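Side-chain contacts in periplasmic binding protein (Veillonella parvula, PDB 4N01), which probably binds a solute in the periplasm and hands it to a membrane transporter, as periplasmic binding proteins do: residues M69-T74 with K92-Y97; M76-G81 with A102-V107; E186-D191 with P316-V321. All blocks are in the same frame, centred on the assembly; numbering follows the deposited sequence. Where two conformers were deposited one is given.

Contact 1 of 3, residues M69-T74 with K92-Y97; sequences MSQATT and KEEEIY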
# COMPACT_ATOMS: atom_id res chain seq x y z
N MSE A 69 -7.40 5.21 -10.20
CA MSE A 69 -7.57 6.44 -9.43
C MSE A 69 -6.53 6.60 -8.31
O MSE A 69 -6.54 7.60 -7.60
CB MSE A 69 -8.97 6.48 -8.81
CG MSE A 69 -10.11 6.43 -9.81
SE MSE A 69 -10.39 8.11 -10.77
CE MSE A 69 -11.48 9.04 -9.43
N SER A 70 -5.65 5.61 -8.15
CA SER A 70 -4.67 5.65 -7.05
C SER A 70 -3.33 5.12 -7.52
O SER A 70 -3.27 4.29 -8.43
CB SER A 70 -5.15 4.81 -5.87
OG SER A 70 -6.46 5.19 -5.47
N GLN A 71 -2.25 5.57 -6.89
CA GLN A 71 -0.94 5.12 -7.33
C GLN A 71 -0.73 3.62 -7.11
O GLN A 71 -0.09 2.95 -7.94
CB GLN A 71 0.19 5.90 -6.66
CG GLN A 71 1.57 5.44 -7.13
CD GLN A 71 2.68 6.37 -6.70
OE1 GLN A 71 2.42 7.50 -6.25
NE2 GLN A 71 3.92 5.91 -6.83
N ALA A 72 -1.26 3.10 -6.00
CA ALA A 72 -1.08 1.69 -5.66
C ALA A 72 -1.70 0.78 -6.72
O ALA A 72 -1.06 -0.17 -7.17
CB ALA A 72 -1.64 1.39 -4.28
N THR A 73 -2.93 1.07 -7.14
CA THR A 73 -3.55 0.26 -8.19
C THR A 73 -2.90 0.53 -9.55
O THR A 73 -2.87 -0.36 -10.40
CB THR A 73 -5.08 0.47 -8.26
OG1 THR A 73 -5.36 1.87 -8.34
CG2 THR A 73 -5.77 -0.12 -7.02
N THR A 74 -2.38 1.74 -9.76
CA THR A 74 -1.62 2.01 -10.99
C THR A 74 -0.40 1.09 -11.08
O THR A 74 -0.13 0.50 -12.13
CB THR A 74 -1.16 3.47 -11.06
OG1 THR A 74 -2.29 4.31 -11.31
CG2 THR A 74 -0.13 3.68 -12.19
N LYS A 92 -0.99 10.43 -8.42
CA LYS A 92 0.36 9.98 -8.10
C LYS A 92 0.79 10.62 -6.77
O LYS A 92 0.61 11.82 -6.59
CB LYS A 92 1.32 10.40 -9.22
CG LYS A 92 2.78 10.11 -8.91
CD LYS A 92 3.68 10.48 -10.09
CE LYS A 92 5.15 10.29 -9.73
NZ LYS A 92 6.06 11.16 -10.54
N GLU A 93 1.32 9.82 -5.85
CA GLU A 93 1.70 10.32 -4.52
C GLU A 93 3.20 10.44 -4.30
O GLU A 93 3.65 11.23 -3.47
CB GLU A 93 1.14 9.40 -3.42
CG GLU A 93 -0.37 9.36 -3.33
CD GLU A 93 -0.87 8.29 -2.38
OE1 GLU A 93 -0.24 8.09 -1.31
OE2 GLU A 93 -1.88 7.63 -2.71
N GLU A 94 3.97 9.64 -5.02
CA GLU A 94 5.41 9.58 -4.84
C GLU A 94 6.02 9.03 -6.11
O GLU A 94 5.29 8.66 -7.02
CB GLU A 94 5.77 8.70 -3.63
CG GLU A 94 5.00 7.38 -3.56
CD GLU A 94 5.45 6.47 -2.41
OE1 GLU A 94 6.52 5.83 -2.53
OE2 GLU A 94 4.73 6.38 -1.37
N GLU A 95 7.36 8.99 -6.18
CA GLU A 95 8.05 8.45 -7.36
C GLU A 95 7.53 7.06 -7.70
O GLU A 95 7.37 6.21 -6.81
CB GLU A 95 9.57 8.38 -7.14
CG GLU A 95 10.36 7.87 -8.35
CD GLU A 95 11.80 7.50 -8.03
OE1 GLU A 95 12.08 7.07 -6.89
OE2 GLU A 95 12.66 7.61 -8.94
N ILE A 96 7.24 6.83 -8.97
CA ILE A 96 6.77 5.53 -9.44
C ILE A 96 7.86 4.50 -9.18
O ILE A 96 9.04 4.81 -9.33
CB ILE A 96 6.45 5.58 -10.94
CG1 ILE A 96 5.36 6.64 -11.19
CG2 ILE A 96 6.02 4.21 -11.47
CD1 ILE A 96 4.10 6.41 -10.39
N TYR A 97 7.48 3.31 -8.73
CA TYR A 97 8.43 2.21 -8.53
C TYR A 97 9.28 2.08 -9.80
O TYR A 97 8.74 1.89 -10.90
CB TYR A 97 7.62 0.94 -8.28
CG TYR A 97 8.38 -0.21 -7.68
CD1 TYR A 97 9.23 -0.02 -6.60
CD2 TYR A 97 8.22 -1.51 -8.17
CE1 TYR A 97 9.93 -1.09 -6.04
CE2 TYR A 97 8.91 -2.57 -7.62
CZ TYR A 97 9.76 -2.36 -6.55
OH TYR A 97 10.45 -3.40 -5.99
O HOH W 1 -2.93 7.65 -4.90
O HOH W 2 -1.84 4.66 -3.60
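With CG anti to the backbone N (chi1 -179°) and the chain extended beyond it (chi2 168°), Q71 sends its amide from the first turn of its helix into the bend of E93-E94-E95. The amide oxygen takes two backbone N-H groups. E93 N gives the shorter bond, 2.6 Å to Q71 OE1, and meets the oxygen almost end-on to its C=O. E94 N lies 2.9 Å from Q71 OE1, in the carbonyl plane on a lone pair. Two donors on one oxygen fix the rotation of the amide. Q71 NE2 then faces backbone oxygens, with two weak bonds, to E94 O at 3.1 Å and to E95 O at 3.5 Å. It also bonds to E75 OE2. I96 brings CD1 to within 3.6 Å of Q71 NE2, so a methyl packs beside the amide. With an alanine here, E93 N and E94 N would probably lose their shared acceptor and the loop would be freer to shift. A water links E93 OE2 to A72 N at the helix start. E94 CG passes beside the Q71 amide, and its carboxylate OE1 bonds to S312 OG. Strand 66-68, helix 71-79 and strand 86-90 form a beta-alpha-beta unit of the five-stranded parallel sheet, in which the two strands are neighbours. Q71 holds the loop after the second strand to the start of the helix. I96 and T74 also touch Y104 of helix 101-104, and R319 NH2 bonds to E95 O.

Contact 2 of 3, residues M76-G81 with A102-V107; sequences MMLQLG and AAYDKV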
# COMPACT_ATOMS: atom_id res chain seq x y z
N MSE A 76 0.02 -1.81 -9.50
CA MSE A 76 -0.46 -3.18 -9.66
C MSE A 76 -0.74 -3.47 -11.11
O MSE A 76 -0.33 -4.51 -11.63
CB MSE A 76 -1.72 -3.41 -8.82
CG MSE A 76 -1.41 -3.40 -7.33
SE MSE A 76 -3.04 -3.46 -6.28
CE MSE A 76 -3.66 -5.22 -6.79
N MSE A 77 -1.42 -2.55 -11.78
CA MSE A 77 -1.75 -2.76 -13.18
C MSE A 77 -0.52 -2.75 -14.08
O MSE A 77 -0.40 -3.58 -14.99
CB MSE A 77 -2.79 -1.73 -13.65
CG MSE A 77 -4.16 -1.94 -13.01
SE MSE A 77 -5.51 -0.90 -13.94
CE MSE A 77 -5.46 -1.80 -15.67
N LEU A 78 0.42 -1.85 -13.82
CA LEU A 78 1.64 -1.79 -14.64
C LEU A 78 2.50 -3.05 -14.44
O LEU A 78 3.14 -3.53 -15.38
CB LEU A 78 2.45 -0.53 -14.32
CG LEU A 78 1.78 0.80 -14.71
CD1 LEU A 78 2.56 1.98 -14.14
CD2 LEU A 78 1.65 0.94 -16.23
N GLN A 79 2.49 -3.58 -13.23
CA GLN A 79 3.29 -4.77 -12.92
C GLN A 79 2.80 -5.95 -13.76
O GLN A 79 3.59 -6.78 -14.19
CB GLN A 79 3.20 -5.09 -11.42
CG GLN A 79 4.05 -6.28 -10.97
CD GLN A 79 5.53 -5.99 -11.04
OE1 GLN A 79 6.03 -5.09 -10.37
NE2 GLN A 79 6.25 -6.77 -11.85
N LEU A 80 1.49 -5.99 -14.02
CA LEU A 80 0.89 -7.07 -14.81
C LEU A 80 1.00 -6.79 -16.32
O LEU A 80 0.48 -7.55 -17.14
CB LEU A 80 -0.58 -7.29 -14.43
CG LEU A 80 -0.81 -7.80 -13.00
CD1 LEU A 80 -2.29 -8.10 -12.76
CD2 LEU A 80 0.01 -9.04 -12.76
N GLY A 81 1.69 -5.71 -16.67
CA GLY A 81 1.93 -5.38 -18.07
C GLY A 81 0.72 -4.81 -18.79
O GLY A 81 0.57 -4.99 -20.00
N ALA A 102 8.92 3.28 -17.03
CA ALA A 102 8.78 3.29 -18.48
C ALA A 102 7.37 2.91 -18.93
O ALA A 102 6.87 3.48 -19.90
CB ALA A 102 9.82 2.40 -19.14
N ALA A 103 6.74 1.96 -18.25
CA ALA A 103 5.35 1.62 -18.57
C ALA A 103 4.40 2.75 -18.15
O ALA A 103 3.46 3.08 -18.87
CB ALA A 103 4.93 0.28 -17.93
N TYR A 104 4.66 3.35 -16.98
CA TYR A 104 3.87 4.48 -16.50
C TYR A 104 3.83 5.60 -17.52
O TYR A 104 2.79 6.24 -17.69
CB TYR A 104 4.45 5.02 -15.19
CG TYR A 104 3.71 6.23 -14.62
CD1 TYR A 104 2.56 6.07 -13.86
CD2 TYR A 104 4.20 7.52 -14.82
CE1 TYR A 104 1.90 7.17 -13.33
CE2 TYR A 104 3.54 8.63 -14.30
CZ TYR A 104 2.39 8.45 -13.56
OH TYR A 104 1.74 9.54 -13.03
N ASP A 105 4.96 5.85 -18.17
CA ASP A 105 5.08 6.94 -19.13
C ASP A 105 4.22 6.74 -20.37
O ASP A 105 4.11 7.64 -21.19
CB ASP A 105 6.55 7.14 -19.54
CG ASP A 105 7.39 7.76 -18.44
OD1 ASP A 105 6.80 8.20 -17.43
OD2 ASP A 105 8.63 7.82 -18.60
N LYS A 106 3.62 5.57 -20.52
CA LYS A 106 2.83 5.28 -21.71
C LYS A 106 1.35 5.58 -21.50
O LYS A 106 0.57 5.63 -22.47
CB LYS A 106 3.04 3.82 -22.14
CG LYS A 106 4.48 3.54 -22.56
CD LYS A 106 4.66 2.10 -22.99
CE LYS A 106 6.12 1.81 -23.33
NZ LYS A 106 6.37 0.38 -23.65
N VAL A 107 0.97 5.80 -20.25
CA VAL A 107 -0.43 5.98 -19.88
C VAL A 107 -0.77 7.44 -19.58
O VAL A 107 -0.03 8.12 -18.87
CB VAL A 107 -0.81 5.11 -18.67
CG1 VAL A 107 -2.30 5.25 -18.36
CG2 VAL A 107 -0.46 3.66 -18.94
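This is a small apolar contact between the C-terminal part of helix 71-79 and the short helix 101-104 with the turn after it, beside the five-stranded parallel sheet. One side chain, L78, carries it from the first helix. Its CG stands anti to the carbonyl carbon (chi1 -66°), and the two methyls of the fork are shared out between the partners. L78 CD2 packs on the methyl of A103, 3.8 Å from A103 CB. L78 CD1 goes to the next residue and sits 3.7 Å from both CA and CB of Y104. The same methyl lies at the edge of the Y104 ring, near its plane, with L78 CD1 4.1 Å from Y104 CD1. Contact with the ring is therefore slight, and the base of the tyrosine is what L78 mostly touches. The phenol end of Y104 leads off from the leucine and lies against K92. V107 adds a looser touch, with its CG2 4.4 Å from L78 CD2. A type I beta turn from Y104 to V107 brings V107 back toward the leucine, and the bond from V107 N to Y104 O closes it. On the other side, helix 71-79 ends in a Schellman motif at G81, whose positive phi (75°) favours glycine. Apolar packing alone joins the two segments, and the backbones come close enough for it: L78 CA and A103 CA are 6.4 Å apart. Strand 86-90 lies against both, with M86 touching L78 and V107. The other flank of helix 71-79 is covered by helix 165-178, with M172 against M76, Q79 and L80, and by helix 182-203, with A185 against L80.

Contact 3 of 3, residues E186-D191 with P316-V321; sequences EEWVAD and PGVRTV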
# COMPACT_ATOMS: atom_id res chain seq x y z
N GLU A 186 0.25 -15.00 -11.70
CA GLU A 186 0.70 -16.17 -10.94
C GLU A 186 2.23 -16.21 -10.93
O GLU A 186 2.85 -16.60 -9.94
CB GLU A 186 0.11 -17.46 -11.51
CG GLU A 186 -1.40 -17.60 -11.30
CD GLU A 186 -1.93 -18.93 -11.81
OE1 GLU A 186 -1.81 -19.20 -13.02
OE2 GLU A 186 -2.48 -19.71 -10.99
N GLU A 187 2.83 -15.82 -12.04
CA GLU A 187 4.29 -15.76 -12.12
C GLU A 187 4.83 -14.74 -11.13
O GLU A 187 5.86 -14.98 -10.48
CB GLU A 187 4.76 -15.43 -13.55
CG GLU A 187 4.66 -16.61 -14.52
CD GLU A 187 5.05 -16.23 -15.94
OE1 GLU A 187 5.65 -15.15 -16.14
OE2 GLU A 187 4.77 -17.03 -16.86
N TRP A 188 4.15 -13.61 -10.99
CA TRP A 188 4.58 -12.57 -10.04
C TRP A 188 4.44 -13.06 -8.60
O TRP A 188 5.37 -12.92 -7.81
CB TRP A 188 3.82 -11.26 -10.23
CG TRP A 188 4.25 -10.14 -9.29
CD1 TRP A 188 5.31 -9.27 -9.46
CD2 TRP A 188 3.62 -9.76 -8.06
NE1 TRP A 188 5.38 -8.40 -8.39
CE2 TRP A 188 4.35 -8.68 -7.52
CE3 TRP A 188 2.52 -10.25 -7.34
CZ2 TRP A 188 4.01 -8.06 -6.31
CZ3 TRP A 188 2.17 -9.64 -6.13
CH2 TRP A 188 2.92 -8.55 -5.63
N VAL A 189 3.28 -13.61 -8.26
CA VAL A 189 3.09 -14.15 -6.92
C VAL A 189 4.13 -15.22 -6.62
O VAL A 189 4.71 -15.24 -5.52
CB VAL A 189 1.66 -14.72 -6.73
CG1 VAL A 189 1.54 -15.54 -5.42
CG2 VAL A 189 0.64 -13.57 -6.75
N ALA A 190 4.39 -16.11 -7.58
CA ALA A 190 5.36 -17.18 -7.35
C ALA A 190 6.73 -16.62 -7.00
O ALA A 190 7.41 -17.10 -6.08
CB ALA A 190 5.46 -18.08 -8.58
N ASP A 191 7.15 -15.59 -7.74
CA ASP A 191 8.44 -14.96 -7.48
C ASP A 191 8.47 -14.29 -6.11
O ASP A 191 9.46 -14.37 -5.39
CB ASP A 191 8.76 -13.95 -8.58
CG ASP A 191 10.04 -13.20 -8.32
OD1 ASP A 191 11.13 -13.79 -8.51
OD2 ASP A 191 9.96 -12.01 -7.93
N PRO A 316 -0.74 -1.82 0.55
CA PRO A 316 -0.91 -2.77 -0.56
C PRO A 316 -0.37 -2.25 -1.89
O PRO A 316 -0.46 -1.05 -2.16
CB PRO A 316 -2.43 -2.91 -0.64
CG PRO A 316 -2.88 -2.73 0.78
CD PRO A 316 -1.98 -1.65 1.33
N GLY A 317 0.19 -3.14 -2.70
CA GLY A 317 0.79 -2.76 -3.97
C GLY A 317 1.70 -3.86 -4.47
O GLY A 317 1.39 -5.04 -4.30
N VAL A 318 2.82 -3.48 -5.08
CA VAL A 318 3.72 -4.47 -5.67
C VAL A 318 5.10 -4.40 -5.04
O VAL A 318 6.01 -5.10 -5.46
CB VAL A 318 3.84 -4.28 -7.19
CG1 VAL A 318 2.48 -4.41 -7.85
CG2 VAL A 318 4.46 -2.92 -7.49
N ARG A 319 5.25 -3.57 -4.01
CA ARG A 319 6.57 -3.32 -3.45
C ARG A 319 6.85 -4.08 -2.16
O ARG A 319 7.96 -3.99 -1.63
CB ARG A 319 6.76 -1.83 -3.14
CG ARG A 319 6.45 -0.89 -4.29
CD ARG A 319 6.90 0.49 -3.89
NE ARG A 319 6.43 1.52 -4.82
CZ ARG A 319 7.00 2.71 -4.96
NH1 ARG A 319 8.08 3.02 -4.24
NH2 ARG A 319 6.49 3.58 -5.81
N THR A 320 5.86 -4.81 -1.65
CA THR A 320 5.96 -5.30 -0.28
C THR A 320 7.15 -6.21 0.02
O THR A 320 7.92 -5.94 0.94
CB THR A 320 4.68 -6.04 0.19
OG1 THR A 320 3.54 -5.22 -0.08
CG2 THR A 320 4.75 -6.31 1.68
N VAL A 321 7.28 -7.29 -0.74
CA VAL A 321 8.33 -8.26 -0.43
C VAL A 321 9.72 -7.64 -0.67
O VAL A 321 10.65 -7.89 0.09
CB VAL A 321 8.13 -9.58 -1.21
CG1 VAL A 321 9.36 -10.46 -1.07
CG2 VAL A 321 6.90 -10.30 -0.65
O HOH W 3 7.02 -6.08 -7.94
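The backbones stay well apart here, with W188 CA and V318 CA 9.2 Å from each other, and the indole of W188 spans the gap. A chi1 of -179° turns it off helix 182-203 toward the loop, and its six-membered ring leads to G317 and V318. W188 CZ2 lies 3.7 Å from V318 CA and 3.9 Å from V318 CB. The indole meets these two atoms more closely than the valine methyls, and V318 CA approaches it obliquely. W188 CH2 is 4.1 Å from G317 O. V318 O lies in the ring plane at the indole edge. The pyrrole N-H of W188 is served by a water, also in the ring plane. W188 NE1 donates to it at 2.9 Å, and the water donates in turn to V318 O, also at 2.9 Å. This bridge gives the indole N-H a partner and links the two segments. A glycerol, probably from the crystallisation liquor, lies about 3 Å from the W188 side chain. V318 also packs on L100 and E75. The contact joins the long helix 182-203 to the loop that leads from helix 311-314 into helix 320-332. In sequence this helix runs between the two parallel sheets, consistent with the interlobe helix of such binding proteins. Q79 of helix 71-79 packs on both W188 and V318, and M172 of helix 165-178 on W188.

In the fold
Contacts 1 and 2 both use helix 71-79, contact 1 near its start and contact 2 near its end. Y104 joins them, as a part of contact 2 that also borders contact 1. Contact 3 brings in helix 182-203 and the loop before helix 320-332, and it meets helix 71-79 at M76, which packs on V318. Contact 3 is the buried one; contacts 1 and 2 are partly buried, and contact 1 also involves exposed residues. The chemistry differs accordingly. Contact 1 is polar, an amide bonded to loop backbone. Contact 2 is purely apolar. Contact 3 mixes ring packing with a water bridge. R319 ties the last segment back to contact 1.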